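Local coordinates for sporozoite surface protein 2 (Plasmodium vivax, PDB 4HQN) that probably serves as a sporozoite surface adhesin for gliding and host-cell invasion, with a metal-binding von Willebrand factor A domain and a thrombospondin repeat, at residues D26-I31 / G101-T106; I130-G135 / I160-G165. The protein carries 4 engineered substitutions. All blocks are in the same frame, centred on the assembly; numbering follows the deposited sequence.

Contact 1. Residues D26-I31 / G101-T106; sequences DGSGSI and GTTSMT. Engineered in segment 101-106: Ser104 (natural residue Asn). With MN (manganese (II) ion), chain E.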
# COMPACT_ATOMS: atom_id res chain seq x y z
N ASP A 26 14.23 -11.46 -4.80
CA ASP A 26 15.48 -11.64 -5.55
C ASP A 26 15.54 -13.07 -6.10
O ASP A 26 15.64 -14.02 -5.33
CB ASP A 26 16.67 -11.41 -4.61
CG ASP A 26 18.00 -11.29 -5.35
OD1 ASP A 26 18.16 -11.91 -6.41
OD2 ASP A 26 18.88 -10.55 -4.84
N GLY A 27 15.48 -13.23 -7.42
CA GLY A 27 15.61 -14.55 -8.01
C GLY A 27 16.91 -14.77 -8.79
O GLY A 27 16.96 -15.62 -9.69
N SER A 28 17.95 -14.04 -8.43
CA SER A 28 19.19 -14.01 -9.22
C SER A 28 20.16 -15.13 -8.84
O SER A 28 20.02 -15.76 -7.79
CB SER A 28 19.89 -12.66 -9.06
OG SER A 28 20.37 -12.49 -7.74
N GLY A 29 21.16 -15.35 -9.69
CA GLY A 29 22.10 -16.45 -9.50
C GLY A 29 22.89 -16.38 -8.21
O GLY A 29 23.35 -17.40 -7.72
N SER A 30 23.07 -15.18 -7.65
CA SER A 30 23.79 -15.08 -6.39
C SER A 30 23.07 -15.76 -5.21
O SER A 30 23.70 -16.12 -4.22
CB SER A 30 24.15 -13.61 -6.04
OG SER A 30 23.01 -12.80 -5.86
N ILE A 31 21.75 -15.92 -5.31
CA ILE A 31 21.00 -16.48 -4.18
C ILE A 31 21.48 -17.89 -3.79
O ILE A 31 21.74 -18.17 -2.62
CB ILE A 31 19.48 -16.48 -4.45
CG1 ILE A 31 18.96 -15.04 -4.61
CG2 ILE A 31 18.72 -17.24 -3.34
CD1 ILE A 31 19.26 -14.12 -3.40
N GLY A 101 21.31 -15.60 -13.18
CA GLY A 101 21.43 -14.30 -13.81
C GLY A 101 21.78 -13.15 -12.88
O GLY A 101 22.21 -13.35 -11.74
N THR A 102 21.59 -11.95 -13.39
CA THR A 102 21.97 -10.75 -12.66
C THR A 102 20.80 -10.31 -11.79
O THR A 102 19.86 -11.09 -11.57
CB THR A 102 22.49 -9.64 -13.63
OG1 THR A 102 21.57 -9.45 -14.71
CG2 THR A 102 23.85 -10.04 -14.23
N THR A 103 20.83 -9.09 -11.27
CA THR A 103 19.98 -8.73 -10.15
C THR A 103 19.32 -7.37 -10.36
O THR A 103 19.83 -6.34 -9.88
CB THR A 103 20.82 -8.73 -8.85
OG1 THR A 103 21.64 -9.91 -8.80
CG2 THR A 103 19.91 -8.67 -7.60
N SER A 104 18.20 -7.36 -11.09
CA SER A 104 17.49 -6.12 -11.46
C SER A 104 16.72 -5.49 -10.32
O SER A 104 15.51 -5.28 -10.43
CB SER A 104 16.48 -6.40 -12.57
OG SER A 104 17.11 -6.57 -13.81
N MET A 105 17.42 -5.18 -9.23
CA MET A 105 16.76 -4.65 -8.04
C MET A 105 16.14 -3.27 -8.29
O MET A 105 15.02 -3.01 -7.86
CB MET A 105 17.73 -4.60 -6.87
CG MET A 105 17.07 -4.20 -5.56
SD MET A 105 18.26 -3.97 -4.22
CE MET A 105 18.81 -5.66 -4.04
N THR A 106 16.87 -2.40 -8.99
CA THR A 106 16.38 -1.06 -9.31
C THR A 106 15.12 -1.15 -10.17
O THR A 106 14.16 -0.42 -9.96
CB THR A 106 17.44 -0.22 -10.05
OG1 THR A 106 18.57 -0.02 -9.20
CG2 THR A 106 16.88 1.15 -10.44
MN MN E . 22.26 -11.40 -7.30
O HOH W 1 23.12 -12.45 -8.96
O HOH W 2 21.38 -10.53 -5.49
O HOH W 3 24.07 -10.24 -7.13

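Contact 2. Residues I130-G135 / I160-G165; sequences ILMTDG and IGIGQG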
# COMPACT_ATOMS: atom_id res chain seq x y z
N ILE A 130 8.05 -5.02 0.55
CA ILE A 130 8.93 -5.99 1.21
C ILE A 130 9.99 -6.45 0.20
O ILE A 130 9.67 -7.10 -0.80
CB ILE A 130 8.15 -7.19 1.78
CG1 ILE A 130 7.17 -6.74 2.87
CG2 ILE A 130 9.12 -8.24 2.30
CD1 ILE A 130 6.25 -7.85 3.39
N LEU A 131 11.24 -6.07 0.44
CA LEU A 131 12.35 -6.38 -0.46
C LEU A 131 13.14 -7.55 0.10
O LEU A 131 13.75 -7.45 1.17
CB LEU A 131 13.26 -5.16 -0.63
CG LEU A 131 14.49 -5.34 -1.53
CD1 LEU A 131 14.12 -5.56 -2.99
CD2 LEU A 131 15.41 -4.13 -1.41
N MET A 132 13.11 -8.66 -0.62
CA MET A 132 13.75 -9.89 -0.17
C MET A 132 14.95 -10.13 -1.07
O MET A 132 14.78 -10.46 -2.25
CB MET A 132 12.72 -11.03 -0.28
CG MET A 132 13.01 -12.27 0.51
SD MET A 132 11.61 -13.43 0.53
CE MET A 132 10.35 -12.39 1.21
N THR A 133 16.16 -9.95 -0.54
CA THR A 133 17.37 -9.94 -1.36
C THR A 133 18.64 -10.29 -0.56
O THR A 133 18.62 -10.24 0.67
CB THR A 133 17.57 -8.56 -2.04
OG1 THR A 133 18.79 -8.57 -2.77
CG2 THR A 133 17.63 -7.46 -1.02
N ASP A 134 19.72 -10.68 -1.25
CA ASP A 134 21.02 -10.80 -0.59
C ASP A 134 21.76 -9.45 -0.54
O ASP A 134 22.82 -9.32 0.07
CB ASP A 134 21.91 -11.87 -1.23
CG ASP A 134 22.23 -11.58 -2.69
OD1 ASP A 134 21.88 -10.50 -3.20
OD2 ASP A 134 22.82 -12.47 -3.34
N GLY A 135 21.17 -8.46 -1.19
CA GLY A 135 21.65 -7.10 -1.08
C GLY A 135 22.86 -6.84 -1.96
O GLY A 135 23.73 -6.05 -1.61
N ILE A 160 14.12 -8.16 3.88
CA ILE A 160 14.36 -9.49 4.42
C ILE A 160 15.56 -10.08 3.68
O ILE A 160 15.55 -10.22 2.45
CB ILE A 160 13.11 -10.37 4.28
CG1 ILE A 160 11.96 -9.73 5.05
CG2 ILE A 160 13.37 -11.80 4.78
CD1 ILE A 160 10.63 -10.33 4.75
N GLY A 161 16.63 -10.33 4.42
CA GLY A 161 17.82 -10.91 3.83
C GLY A 161 17.60 -12.39 3.53
O GLY A 161 17.12 -13.15 4.37
N ILE A 162 17.91 -12.78 2.30
CA ILE A 162 17.94 -14.18 1.90
C ILE A 162 19.22 -14.43 1.12
O ILE A 162 19.94 -13.49 0.81
CB ILE A 162 16.75 -14.53 1.00
CG1 ILE A 162 16.67 -13.56 -0.18
CG2 ILE A 162 15.45 -14.49 1.79
CD1 ILE A 162 15.67 -14.01 -1.25
N GLY A 163 19.51 -15.70 0.81
CA GLY A 163 20.63 -16.06 -0.04
C GLY A 163 21.83 -16.58 0.71
O GLY A 163 21.96 -16.37 1.91
N GLN A 164 22.72 -17.26 -0.00
CA GLN A 164 23.89 -17.87 0.61
C GLN A 164 24.92 -16.84 1.08
O GLN A 164 25.69 -17.11 2.01
CB GLN A 164 24.55 -18.84 -0.37
CG GLN A 164 24.77 -18.25 -1.75
CD GLN A 164 25.46 -19.21 -2.70
OE1 GLN A 164 25.91 -20.29 -2.30
NE2 GLN A 164 25.56 -18.83 -3.97
N GLY A 165 24.93 -15.67 0.46
CA GLY A 165 25.93 -14.66 0.76
C GLY A 165 25.36 -13.26 0.91
O GLY A 165 25.38 -12.45 -0.02
O HOH W 4 23.45 -14.78 -1.49
O HOH W 5 25.88 -12.71 -2.87

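Contact 1. Residues D26-I31 / G101-T106
Gly29 and Gly101 bring the two loops together, their CA atoms 4.9 Å apart, and Gly29 N donates to Gly101 O (3.1 Å). Segment 26-31 leaves strand 19-26 and folds into a type I turn from Ser28 to Ile31; segment 101-106 runs into helix 105-118. Between them sits a manganese ion, held by Ser28 OG (2.2 Å), Ser30 OG (2.1 Å), Thr103 OG1 (2.2 Å) and three waters; Ser30 OG also hydrogen-bonds Asp134. This is the metal-ion-dependent adhesion site (MIDAS) of von Willebrand factor A domains, with its DxSxS loop and threonine. One of the waters also accepts from Ser30 N and donates to Gly101 O, tying both loops to the metal. Ser28 OG lies between its own backbone N and carbonyl carbon (chi1 68°), which turns it to the ion and to Asp26 OD1. That oxygen takes Ser28 OG on its syn lone pair (2.6 Å) and also Ser28 N, closing an Asx turn, so Asp26 positions a ligand from the second shell. Thr103 CG2 packs 3.5 Å from Asp26 OD2, the two side chains crossing at about a right angle.

Contact 2. Residues I130-G135 / I160-G165
Met132 and Ile160 pair as neighbours on parallel strands, and the bridge continues at Thr133 with Gly161; the two segments run only 9° apart. Three backbone hydrogen bonds stitch them together: Ile160 N to Leu131 O (2.8 Å), Thr133 N to Ile160 O, and Ile162 N to Thr133 O (3.1 Å). The last donor stands 60° out of the carbonyl plane, where the regular pairing gives way to loop. CA-H...O contacts from Met132 to Ile160 O and from Gly161 to Thr133 O supplement them.

Apolar contacts gather on the face of Met132 and Ile160, whose side chains lie side by side and point the same way. Ile160 CD1 reaches Ile130 CG2 at 3.6 Å and Met132 CE at 4.1 Å. Just past the end of strand 156-161, Ile162 crosses Met132 at about a right angle, its CG2 3.5 Å from Met132 CG. Helix 33-49 covers this face through Met43, which touches both Met132 and Ile160.

Polar contacts take over at the strand ends. Thr133 OG1 accepts from Gly135 N (2.9 Å) in an ST turn and also bonds Asp26. With CG between its backbone N and carbonyl carbon (chi1 61°), Asp134 turns OD2 to Ser30 OG, which it hydrogen-bonds. Two waters lie between Asp134 OD2 and Gly165, one at its N and one at its O. Strands 126-133 and 156-161, joined through helix 140-151, form a beta-alpha-beta unit of the Rossmann-like von Willebrand factor A fold, and the C-terminal end of strand 126-133 delivers Asp134 to the second shell of the MIDAS.

The two contacts lie with centres 10 Å apart at one end of the central sheet. Contact 1 is partly buried, loop against loop, and its cohesion is largely polar, coming from the metal and its water shell. Contact 2 is buried and joins adjacent parallel strands, with backbone ladder and hydrocarbon packing giving way to water-mediated contacts at its loop end. They share no segment, yet strand 19-26 adjoins strand 126-133, and Asp26 N lies 2.8 Å from Met132 O in a probable backbone bond. A probable hydrogen bond between Ser30 and Asp134 also links the two, while Met105 of helix 105-118 packs on Thr133.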